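Local structure of geranyltranstransferase (3TS7) at residues 130-135 with 146-151; 80-85 with 122-127. The protein probably catalyses the magnesium-dependent condensation of geranyl diphosphate with isopentenyl diphosphate to give farnesyl diphosphate. One frame throughout, in Å; residues are numbered along the deposited sequence.

Contact 1 (130-135 with 146-151); sequences VLAQDP and AMIETL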
loop_
_atom_site.group_PDB
_atom_site.type_symbol
_atom_site.label_atom_id
_atom_site.label_comp_id
_atom_site.label_asym_id
_atom_site.label_seq_id
_atom_site.Cartn_x
_atom_site.Cartn_y
_atom_site.Cartn_z
ATOM N N VAL B 130 -0.399 9.099 5.352
ATOM C CA VAL B 130 -0.922 10.479 5.168
ATOM C C VAL B 130 -2.414 10.558 5.543
ATOM O O VAL B 130 -2.802 11.386 6.373
ATOM C CB VAL B 130 -0.626 11.052 3.748
ATOM C CG1 VAL B 130 -1.361 12.379 3.505
ATOM C CG2 VAL B 130 0.844 11.287 3.571
ATOM N N LEU B 131 -3.240 9.647 5.031
ATOM C CA LEU B 131 -4.678 9.714 5.310
ATOM C C LEU B 131 -5.017 9.447 6.779
ATOM O O LEU B 131 -5.904 10.092 7.340
ATOM C CB LEU B 131 -5.481 8.768 4.406
ATOM C CG LEU B 131 -5.590 9.056 2.908
ATOM C CD1 LEU B 131 -6.481 7.972 2.266
ATOM C CD2 LEU B 131 -6.165 10.460 2.604
ATOM N N ALA B 132 -4.307 8.510 7.400
ATOM C CA ALA B 132 -4.631 8.108 8.766
ATOM C C ALA B 132 -4.167 9.148 9.802
ATOM O O ALA B 132 -4.770 9.295 10.853
ATOM C CB ALA B 132 -4.025 6.732 9.085
ATOM N N GLN B 133 -3.102 9.865 9.492
ATOM C CA GLN B 133 -2.383 10.614 10.507
ATOM C C GLN B 133 -2.261 12.127 10.256
ATOM O O GLN B 133 -2.107 12.881 11.215
ATOM C CB GLN B 133 -0.997 9.984 10.714
ATOM C CG GLN B 133 -0.234 10.430 11.966
ATOM C CD GLN B 133 0.502 11.752 11.788
ATOM O OE1 GLN B 133 0.659 12.518 12.742
ATOM N NE2 GLN B 133 0.917 12.046 10.558
ATOM N N ASP B 134 -2.288 12.555 8.991
ATOM C CA ASP B 134 -2.071 13.961 8.613
ATOM C C ASP B 134 -3.058 14.896 9.347
ATOM O O ASP B 134 -4.274 14.791 9.148
ATOM C CB ASP B 134 -2.157 14.113 7.076
ATOM C CG ASP B 134 -1.708 15.474 6.564
ATOM O OD1 ASP B 134 -1.514 15.582 5.334
ATOM O OD2 ASP B 134 -1.565 16.436 7.356
ATOM N N PRO B 135 -2.531 15.780 10.234
ATOM C CA PRO B 135 -3.431 16.582 11.060
ATOM C C PRO B 135 -4.137 17.697 10.281
ATOM O O PRO B 135 -5.184 18.177 10.719
ATOM C CB PRO B 135 -2.503 17.156 12.141
ATOM C CG PRO B 135 -1.161 17.215 11.510
ATOM C CD PRO B 135 -1.109 16.036 10.558
ATOM N N ALA B 146 -13.520 6.663 6.047
ATOM C CA ALA B 146 -14.082 6.523 4.705
ATOM C C ALA B 146 -13.085 6.872 3.606
ATOM O O ALA B 146 -13.083 6.229 2.564
ATOM C CB ALA B 146 -15.361 7.347 4.577
ATOM N N MET B 147 -12.232 7.876 3.824
ATOM C CA MET B 147 -11.189 8.209 2.851
ATOM C C MET B 147 -10.199 7.070 2.648
ATOM O O MET B 147 -9.761 6.799 1.517
ATOM C CB MET B 147 -10.382 9.409 3.311
ATOM C CG MET B 147 -11.103 10.737 3.191
ATOM S SD MET B 147 -10.034 12.044 3.775
ATOM C CE MET B 147 -11.111 13.467 3.545
ATOM N N ILE B 148 -9.838 6.438 3.762
ATOM C CA ILE B 148 -8.879 5.317 3.758
ATOM C C ILE B 148 -9.488 4.143 3.011
ATOM O O ILE B 148 -8.851 3.588 2.103
ATOM C CB ILE B 148 -8.460 4.904 5.196
ATOM C CG1 ILE B 148 -7.697 6.056 5.871
ATOM C CG2 ILE B 148 -7.620 3.620 5.165
ATOM C CD1 ILE B 148 -7.796 6.065 7.383
ATOM N N GLU B 149 -10.730 3.800 3.359
ATOM C CA GLU B 149 -11.451 2.735 2.657
ATOM C C GLU B 149 -11.556 2.996 1.167
ATOM O O GLU B 149 -11.348 2.080 0.366
ATOM C CB GLU B 149 -12.831 2.473 3.278
ATOM C CG GLU B 149 -13.773 1.536 2.449
ATOM C CD GLU B 149 -13.159 0.180 2.031
ATOM O OE1 GLU B 149 -12.098 -0.240 2.554
ATOM O OE2 GLU B 149 -13.750 -0.478 1.146
ATOM N N THR B 150 -11.836 4.251 0.809
ATOM C CA THR B 150 -11.914 4.669 -0.577
ATOM C C THR B 150 -10.616 4.385 -1.294
ATOM O O THR B 150 -10.616 3.776 -2.377
ATOM C CB THR B 150 -12.240 6.177 -0.688
ATOM O OG1 THR B 150 -13.587 6.373 -0.273
ATOM C CG2 THR B 150 -12.054 6.680 -2.122
ATOM N N LEU B 151 -9.501 4.796 -0.688
ATOM C CA LEU B 151 -8.210 4.643 -1.353
ATOM C C LEU B 151 -7.813 3.159 -1.442
ATOM O O LEU B 151 -7.254 2.713 -2.457
ATOM C CB LEU B 151 -7.112 5.476 -0.675
ATOM C CG LEU B 151 -5.801 5.617 -1.479
ATOM C CD1 LEU B 151 -5.942 6.528 -2.690
ATOM C CD2 LEU B 151 -4.692 6.153 -0.568
#

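Contact 2 (80-85 with 122-127); sequences EFIHVY and GLQALA. With PO4 (phosphate ion), chain F.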
loop_
_atom_site.group_PDB
_atom_site.type_symbol
_atom_site.label_atom_id
_atom_site.label_comp_id
_atom_site.label_asym_id
_atom_site.label_seq_id
_atom_site.Cartn_x
_atom_site.Cartn_y
_atom_site.Cartn_z
ATOM N N GLU B 80 -1.816 10.901 -5.310
ATOM C CA GLU B 80 -0.646 11.034 -6.170
ATOM C C GLU B 80 0.469 10.037 -5.821
ATOM O O GLU B 80 1.159 9.545 -6.729
ATOM C CB GLU B 80 -0.103 12.469 -6.158
ATOM C CG GLU B 80 1.007 12.754 -7.163
ATOM C CD GLU B 80 0.545 12.718 -8.623
ATOM O OE1 GLU B 80 1.342 13.070 -9.516
ATOM O OE2 GLU B 80 -0.608 12.338 -8.893
ATOM N N PHE B 81 0.639 9.757 -4.523
ATOM C CA PHE B 81 1.584 8.731 -4.066
ATOM C C PHE B 81 1.211 7.371 -4.662
ATOM O O PHE B 81 2.081 6.671 -5.185
ATOM C CB PHE B 81 1.624 8.630 -2.524
ATOM C CG PHE B 81 2.403 9.742 -1.836
ATOM C CD1 PHE B 81 3.371 10.480 -2.517
ATOM C CD2 PHE B 81 2.216 9.991 -0.475
ATOM C CE1 PHE B 81 4.115 11.495 -1.855
ATOM C CE2 PHE B 81 2.946 11.005 0.189
ATOM C CZ PHE B 81 3.886 11.757 -0.510
ATOM N N ILE B 82 -0.078 7.020 -4.588
ATOM C CA ILE B 82 -0.582 5.767 -5.141
ATOM C C ILE B 82 -0.301 5.709 -6.633
ATOM O O ILE B 82 0.281 4.726 -7.108
ATOM C CB ILE B 82 -2.091 5.541 -4.865
ATOM C CG1 ILE B 82 -2.366 5.361 -3.370
ATOM C CG2 ILE B 82 -2.599 4.296 -5.583
ATOM C CD1 ILE B 82 -1.768 4.088 -2.745
ATOM N N HIS B 83 -0.673 6.772 -7.349
ATOM C CA HIS B 83 -0.428 6.877 -8.805
ATOM C C HIS B 83 1.048 6.632 -9.149
ATOM O O HIS B 83 1.360 5.783 -9.988
ATOM C CB HIS B 83 -0.904 8.235 -9.333
ATOM C CG HIS B 83 -0.490 8.518 -10.745
ATOM N ND1 HIS B 83 -0.916 7.755 -11.813
ATOM C CD2 HIS B 83 0.322 9.468 -11.264
ATOM C CE1 HIS B 83 -0.368 8.211 -12.924
ATOM N NE2 HIS B 83 0.378 9.258 -12.621
ATOM N N VAL B 84 1.949 7.343 -8.469
ATOM C CA VAL B 84 3.392 7.195 -8.708
ATOM C C VAL B 84 3.905 5.784 -8.379
ATOM O O VAL B 84 4.645 5.200 -9.166
ATOM C CB VAL B 84 4.236 8.299 -8.018
ATOM C CG1 VAL B 84 5.751 8.010 -8.152
ATOM C CG2 VAL B 84 3.922 9.669 -8.635
ATOM N N TYR B 85 3.483 5.229 -7.247
ATOM C CA TYR B 85 3.863 3.861 -6.910
ATOM C C TYR B 85 3.484 2.888 -8.058
ATOM O O TYR B 85 4.324 2.075 -8.464
ATOM C CB TYR B 85 3.342 3.423 -5.513
ATOM C CG TYR B 85 2.500 2.193 -5.527
ATOM C CD1 TYR B 85 3.043 0.933 -5.819
ATOM C CD2 TYR B 85 1.130 2.282 -5.278
ATOM C CE1 TYR B 85 2.231 -0.189 -5.868
ATOM C CE2 TYR B 85 0.330 1.181 -5.320
ATOM C CZ TYR B 85 0.878 -0.051 -5.633
ATOM O OH TYR B 85 0.050 -1.134 -5.686
ATOM N N GLY B 122 7.029 1.522 -0.494
ATOM C CA GLY B 122 7.028 2.556 0.545
ATOM C C GLY B 122 6.032 3.679 0.275
ATOM O O GLY B 122 5.407 4.195 1.202
ATOM N N LEU B 123 5.894 4.052 -0.996
ATOM C CA LEU B 123 4.919 5.087 -1.421
ATOM C C LEU B 123 3.481 4.663 -1.159
ATOM O O LEU B 123 2.653 5.488 -0.739
ATOM C CB LEU B 123 5.123 5.481 -2.900
ATOM C CG LEU B 123 6.291 6.416 -3.173
ATOM C CD1 LEU B 123 6.646 6.462 -4.641
ATOM C CD2 LEU B 123 6.025 7.839 -2.619
ATOM N N GLN B 124 3.181 3.375 -1.348
ATOM C CA GLN B 124 1.819 2.908 -1.077
ATOM C C GLN B 124 1.493 3.016 0.407
ATOM O O GLN B 124 0.460 3.566 0.774
ATOM C CB GLN B 124 1.541 1.484 -1.570
ATOM C CG GLN B 124 0.108 1.119 -1.242
ATOM C CD GLN B 124 -0.444 -0.114 -1.904
ATOM O OE1 GLN B 124 -1.658 -0.319 -1.891
ATOM N NE2 GLN B 124 0.424 -0.957 -2.461
ATOM N N ALA B 125 2.387 2.503 1.254
ATOM C CA ALA B 125 2.214 2.608 2.695
ATOM C C ALA B 125 2.106 4.072 3.199
ATOM O O ALA B 125 1.307 4.364 4.089
ATOM C CB ALA B 125 3.344 1.861 3.413
ATOM N N LEU B 126 2.916 4.950 2.623
ATOM C CA LEU B 126 2.945 6.370 2.927
ATOM C C LEU B 126 1.631 7.081 2.568
ATOM O O LEU B 126 1.205 7.988 3.277
ATOM C CB LEU B 126 4.058 7.010 2.119
ATOM C CG LEU B 126 4.593 8.399 2.474
ATOM C CD1 LEU B 126 5.163 8.465 3.906
ATOM C CD2 LEU B 126 5.679 8.718 1.471
ATOM N N ALA B 127 1.003 6.678 1.457
ATOM C CA ALA B 127 -0.304 7.207 1.103
ATOM C C ALA B 127 -1.286 6.996 2.234
ATOM O O ALA B 127 -2.008 7.926 2.618
ATOM C CB ALA B 127 -0.828 6.578 -0.180
HETATM P P PO4 F . 1.925 11.651 -14.839
HETATM O O1 PO4 F . 1.432 11.667 -13.416
HETATM O O2 PO4 F . 0.887 12.279 -15.735
HETATM O O3 PO4 F . 3.196 12.458 -14.946
HETATM O O4 PO4 F . 2.187 10.229 -15.254
HETATM O O HOH W 1 -2.199 -0.857 -4.613
#

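Contact 1 (130-135 with 146-151)
Met147 meets Leu131 mainly through its backbone: Leu131 CD1 comes to 3.6 Å from Met147 O, a carbonyl already engaged by Leu151 N one helical turn on. The Met147 side chain starts out facing helix 113-133, brings CB to 4.3 Å from Leu131 CD1, and then runs off, fully extended, toward other parts of the chain. Ile148 is the next point of touch, and its CA lies closest to Leu131 CA, at 6.3 Å. Its CB faces neither squarely at nor away from the partner helix, but CG1 anti to the carbonyl carbon (chi1 -64°) carries the longer branch across, so that CG1 lies 3.8 Å from Leu131 CB and the terminal CD1 reaches 4.0 Å from Ala132 CA. Within the helix, Thr150 OG1 donates to Ala146 O at 2.9 Å, while Thr150 N approaches the same oxygen from the opposite face of the carbonyl plane. Leu151 completes the strip, its CD2 3.8 Å from Leu131 CD1 with the two side chains set at a slant. Leu131 thus packs against Met147, Ile148 and Leu151; the touching residues are all buried, and apart from Met147 O the touching atoms are carbon. The contact joins two successive helices, 113-133 and 141-155, whose short connection is braced by Arg144 giving hydrogen bonds to Leu131 O and Asp134 O. At the subunit interface, Ala132 packs on Ile148 of the second subunit, and Ile148 on its Ala132. Helix 177-201 packs behind helix 141-155, touching Met147 and Thr150, and helix 73-90 lies against Leu131 and Leu151.

Contact 2 (80-85 with 122-127)
Phe81 and Tyr85 line up on Leu123 and Gln124 where helices 73-90 and 113-133 pack antiparallel in the all-helical prenyltransferase core, just ahead of the first aspartate-rich motif. The axes pass 8.2 Å apart at 164°. Over one face of the Phe81 ring lies Leu126 CD2, 4.2 Å from the ring centroid in a CH-pi contact, while Leu123 CD2 comes obliquely to 3.7 Å from Phe81 CD1. Ile82 CD1 rests on Ala127 CB at 3.7 Å and also touches Gln124 CG. The Tyr85 ring takes Gln124 CB over one face, 4.0 Å from its centroid, and the extended Gln124 chain carries the amide over the CE2-CZ rim, the two planes 21° apart. The Tyr85 chi1 of 124°, far from staggered, suggests some strain. Tyr85 OH donates to a water at 2.5 Å, which donates to Gln124 OE1 at 2.8 Å. With an alanine in place of Tyr85, the water would probably lose its donor hydroxyl and Gln124 the ring beneath its CB, leaving the amide freer to turn. On another side of the helix, His83 NE2 binds phosphate O1 at 2.7 Å, and Lys51 shares the ion, consistent with the diphosphate site for isopentenyl diphosphate in relatives. Tyr85 stands five residues before the aspartate motif, where bulky aromatics limit product length in this family; the water bridge and the overlying Gln124 chain probably help fix its ring.

Overall arrangement
After three earlier helices the chain enters helix 73-90, and contact 2 closes a loop of 36 residues when helix 113-133 returns antiparallel to it. Farther along that same helix, contact 1 closes a much shorter loop, with ten residues between its segments, through the connection to helix 141-155 and that helix's first turn. The two follow in series, neither nested nor crossed, with centres about 12 Å apart. They merge through Leu151, whose CD2 packs on Ile82 CG1 and Ala127 CB, and through Val130 CG2 against Phe81 CE2. Helices 73-90, 113-133 and 141-155 thus pack together at these contacts, and both contacts also reach the second subunit of the dimer.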